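PDB 4HKG: phosphopantetheine attachment site family protein from Acinetobacter baumannii, which probably serves as a free-standing peptidyl carrier protein that carries intermediates on a phosphopantetheine arm in a non-ribosomal peptide synthetase-like secondary metabolic pathway. Local coordinates for residues E27-D32 against P69-L74. Numbering follows the deposited sequence. Where two conformers were deposited one is given.
Sequences ETIDPD and PTINAL
The N-terminus of helix 71-82, capped by Thr70, is where Pro31 and Asp32 of the loop between helices 7-22 and 42-56 meet the last helix of the carrier protein. Thr70 OG1 accepts from Ala73 N at 2.9 Å, a position it reaches by sitting between its own backbone N and carbonyl carbon (chi1 72°). The loop supplies a second acceptor to the first turn: Asn72 N donates to Pro31 O at 2.9 Å, nearly straight and in the carbonyl plane. Ile71 N donates instead to a water, which in turn donates to Asp30 O. Asn72 adds a side-chain bond, its ND2 reaching Asp32 OD1 at 3.0 Å; the carboxylate oxygen lies in the amide plane, whereas the nitrogen stands about 44° out of the carboxylate plane. The other end of this amide, OD1, is bonded to Ser11 OG, so Asn72 ties the loop to helix 7-22 as well and both ends of the amide are fixed. In the four-helix fold expected of a phosphopantetheine carrier domain, the long loop after the first helix packs against the start of the last. A second water joins Asp32 OD1 to Thr70 OG1. Asp32 itself is positioned by an Asx turn, in which its N donates to Asp30 OD1 at 2.9 Å. Pro31 lies alongside Asn72, with CB 3.6 Å from ND2. Deeper in, Ile71 CD1 meets Ile29 CG2 at 3.6 Å in one of the two conformers of Ile29, the two side chains crossing at about a right angle, and Tyr38 touches both isoleucines.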
ATOM      1  N   GLU A  27      11.833  -0.734   7.118  0.57 13.58           N
ATOM      2  CA  GLU A  27      12.640   0.480   7.206  0.57 14.41           C
ATOM      3  C   GLU A  27      13.466   0.739   5.944  0.57 13.77           C
ATOM      4  O   GLU A  27      13.902   1.864   5.707  0.57 16.00           O
ATOM      5  CB  GLU A  27      13.535   0.460   8.447  0.57 21.33           C
ATOM      6  CG  GLU A  27      12.789   0.743   9.738  0.57 23.93           C
ATOM      7  N   THR A  28      13.667  -0.292   5.130  1.00 12.24           N
ATOM      8  CA  THR A  28      14.435  -0.134   3.890  1.00 13.16           C
ATOM      9  C   THR A  28      13.601   0.399   2.730  1.00 12.59           C
ATOM     10  O   THR A  28      14.133   0.682   1.657  1.00 16.25           O
ATOM     11  CB  THR A  28      15.097  -1.439   3.420  1.00 12.63           C
ATOM     12  OG1 THR A  28      14.092  -2.357   2.962  1.00 12.30           O
ATOM     13  CG2 THR A  28      15.944  -2.054   4.529  1.00 15.15           C
ATOM     14  N   ILE A  29      12.299   0.529   2.944  1.00 13.24           N
ATOM     15  CA  ILE A  29      11.393   0.989   1.902  0.54 13.77           C
ATOM     16  C   ILE A  29      11.023   2.451   2.109  1.00 12.37           C
ATOM     17  O   ILE A  29      10.574   2.832   3.185  1.00 15.41           O
ATOM     18  CB  ILE A  29      10.101   0.156   1.891  0.54 13.93           C
ATOM     19  CG1 ILE A  29      10.431  -1.320   1.681  0.54 19.88           C
ATOM     20  CG2 ILE A  29       9.159   0.663   0.810  0.54 19.56           C
ATOM     21  CD1 ILE A  29      11.067  -1.611   0.341  0.54 18.33           C
ATOM     22  N   ASP A  30      11.211   3.265   1.077  1.00 11.36           N
ATOM     23  CA  ASP A  30      10.867   4.686   1.112  1.00 11.86           C
ATOM     24  C   ASP A  30       9.386   4.837   0.769  1.00 11.27           C
ATOM     25  O   ASP A  30       8.965   4.476  -0.337  1.00 10.04           O
ATOM     26  CB  ASP A  30      11.731   5.434   0.091  1.00 12.90           C
ATOM     27  CG  ASP A  30      11.494   6.943   0.083  1.00 14.37           C
ATOM     28  OD1 ASP A  30      10.460   7.419   0.602  1.00 13.29           O
ATOM     29  OD2 ASP A  30      12.352   7.666  -0.472  1.00 17.65           O
ATOM     30  N   PRO A  31       8.580   5.357   1.708  1.00  9.18           N
ATOM     31  CA  PRO A  31       7.134   5.433   1.457  1.00 10.18           C
ATOM     32  C   PRO A  31       6.734   6.461   0.391  1.00  9.18           C
ATOM     33  O   PRO A  31       5.561   6.518   0.023  1.00  9.36           O
ATOM     34  CB  PRO A  31       6.556   5.795   2.828  1.00 10.88           C
ATOM     35  CG  PRO A  31       7.670   6.535   3.508  1.00 14.48           C
ATOM     36  CD  PRO A  31       8.950   5.895   3.031  1.00 12.26           C
ATOM     37  N   ASP A  32       7.687   7.248  -0.096  1.00  9.76           N
ATOM     38  CA  ASP A  32       7.421   8.202  -1.165  1.00 10.47           C
ATOM     39  C   ASP A  32       8.026   7.796  -2.498  1.00 10.32           C
ATOM     40  O   ASP A  32       7.937   8.547  -3.468  1.00 11.78           O
ATOM     41  CB  ASP A  32       7.896   9.589  -0.744  1.00 11.85           C
ATOM     42  CG  ASP A  32       7.075  10.137   0.390  1.00 14.28           C
ATOM     43  OD1 ASP A  32       5.835  10.162   0.248  1.00 13.28           O
ATOM     44  OD2 ASP A  32       7.656  10.505   1.436  1.00 17.85           O
ATOM     45  N   PRO A  69       0.843   5.646  -6.714  1.00  9.78           N
ATOM     46  CA  PRO A  69       1.966   4.722  -6.923  1.00 10.75           C
ATOM     47  C   PRO A  69       3.055   4.702  -5.853  1.00  9.02           C
ATOM     48  O   PRO A  69       4.172   4.275  -6.132  1.00 10.24           O
ATOM     49  CB  PRO A  69       2.546   5.200  -8.255  1.00 15.42           C
ATOM     50  CG  PRO A  69       2.298   6.664  -8.236  1.00 13.86           C
ATOM     51  CD  PRO A  69       0.961   6.851  -7.558  1.00 11.59           C
ATOM     52  N   THR A  70       2.729   5.135  -4.645  1.00  8.76           N
ATOM     53  CA  THR A  70       3.666   5.067  -3.531  1.00  9.14           C
ATOM     54  C   THR A  70       2.867   4.660  -2.304  1.00  9.00           C
ATOM     55  O   THR A  70       1.638   4.753  -2.286  1.00  8.88           O
ATOM     56  CB  THR A  70       4.337   6.422  -3.221  1.00  9.37           C
ATOM     57  OG1 THR A  70       3.367   7.285  -2.624  1.00  9.63           O
ATOM     58  CG2 THR A  70       4.916   7.088  -4.474  1.00 10.55           C
ATOM     59  N   ILE A  71       3.565   4.228  -1.266  1.00  7.94           N
ATOM     60  CA  ILE A  71       2.912   3.864  -0.020  1.00  9.71           C
ATOM     61  C   ILE A  71       2.086   5.031   0.515  1.00  8.04           C
ATOM     62  O   ILE A  71       0.914   4.862   0.880  1.00  8.99           O
ATOM     63  CB  ILE A  71       3.944   3.399   1.024  1.00  9.26           C
ATOM     64  CG1 ILE A  71       4.526   2.041   0.612  1.00 11.12           C
ATOM     65  CG2 ILE A  71       3.326   3.337   2.423  1.00 10.46           C
ATOM     66  CD1 ILE A  71       5.762   1.671   1.378  1.00 12.23           C
ATOM     67  N   ASN A  72       2.688   6.215   0.558  1.00  8.85           N
ATOM     68  CA  ASN A  72       2.002   7.380   1.100  1.00  8.83           C
ATOM     69  C   ASN A  72       0.827   7.842   0.232  1.00  9.15           C
ATOM     70  O   ASN A  72      -0.184   8.308   0.761  1.00 10.16           O
ATOM     71  CB  ASN A  72       2.981   8.528   1.351  1.00  9.96           C
ATOM     72  CG  ASN A  72       3.676   8.422   2.690  1.00 10.43           C
ATOM     73  OD1 ASN A  72       3.140   7.828   3.637  1.00 12.23           O
ATOM     74  ND2 ASN A  72       4.866   8.990   2.783  1.00 12.08           N
ATOM     75  N   ALA A  73       0.946   7.716  -1.089  1.00  9.28           N
ATOM     76  CA  ALA A  73      -0.156   8.112  -1.970  1.00  9.51           C
ATOM     77  C   ALA A  73      -1.339   7.163  -1.775  1.00  8.82           C
ATOM     78  O   ALA A  73      -2.502   7.596  -1.727  1.00  9.80           O
ATOM     79  CB  ALA A  73       0.288   8.139  -3.426  1.00  9.92           C
ATOM     80  N   LEU A  74      -1.044   5.874  -1.639  1.00  8.66           N
ATOM     81  CA  LEU A  74      -2.101   4.899  -1.405  1.00  8.37           C
ATOM     82  C   LEU A  74      -2.737   5.102  -0.028  1.00  9.07           C
ATOM     83  O   LEU A  74      -3.954   4.993   0.118  1.00  9.62           O
ATOM     84  CB  LEU A  74      -1.580   3.472  -1.572  1.00  9.16           C
ATOM     85  CG  LEU A  74      -2.630   2.356  -1.522  1.00  8.67           C
ATOM     86  CD1 LEU A  74      -3.673   2.499  -2.633  1.00 11.66           C
ATOM     87  CD2 LEU A  74      -1.933   1.007  -1.605  1.00  9.97           C
TER
HETATM   88  O   HOH W   1       6.649   3.482  -1.622  1.00  8.95           O
HETATM   89  O   HOH W   2       4.116   9.845  -1.964  1.00 11.34           O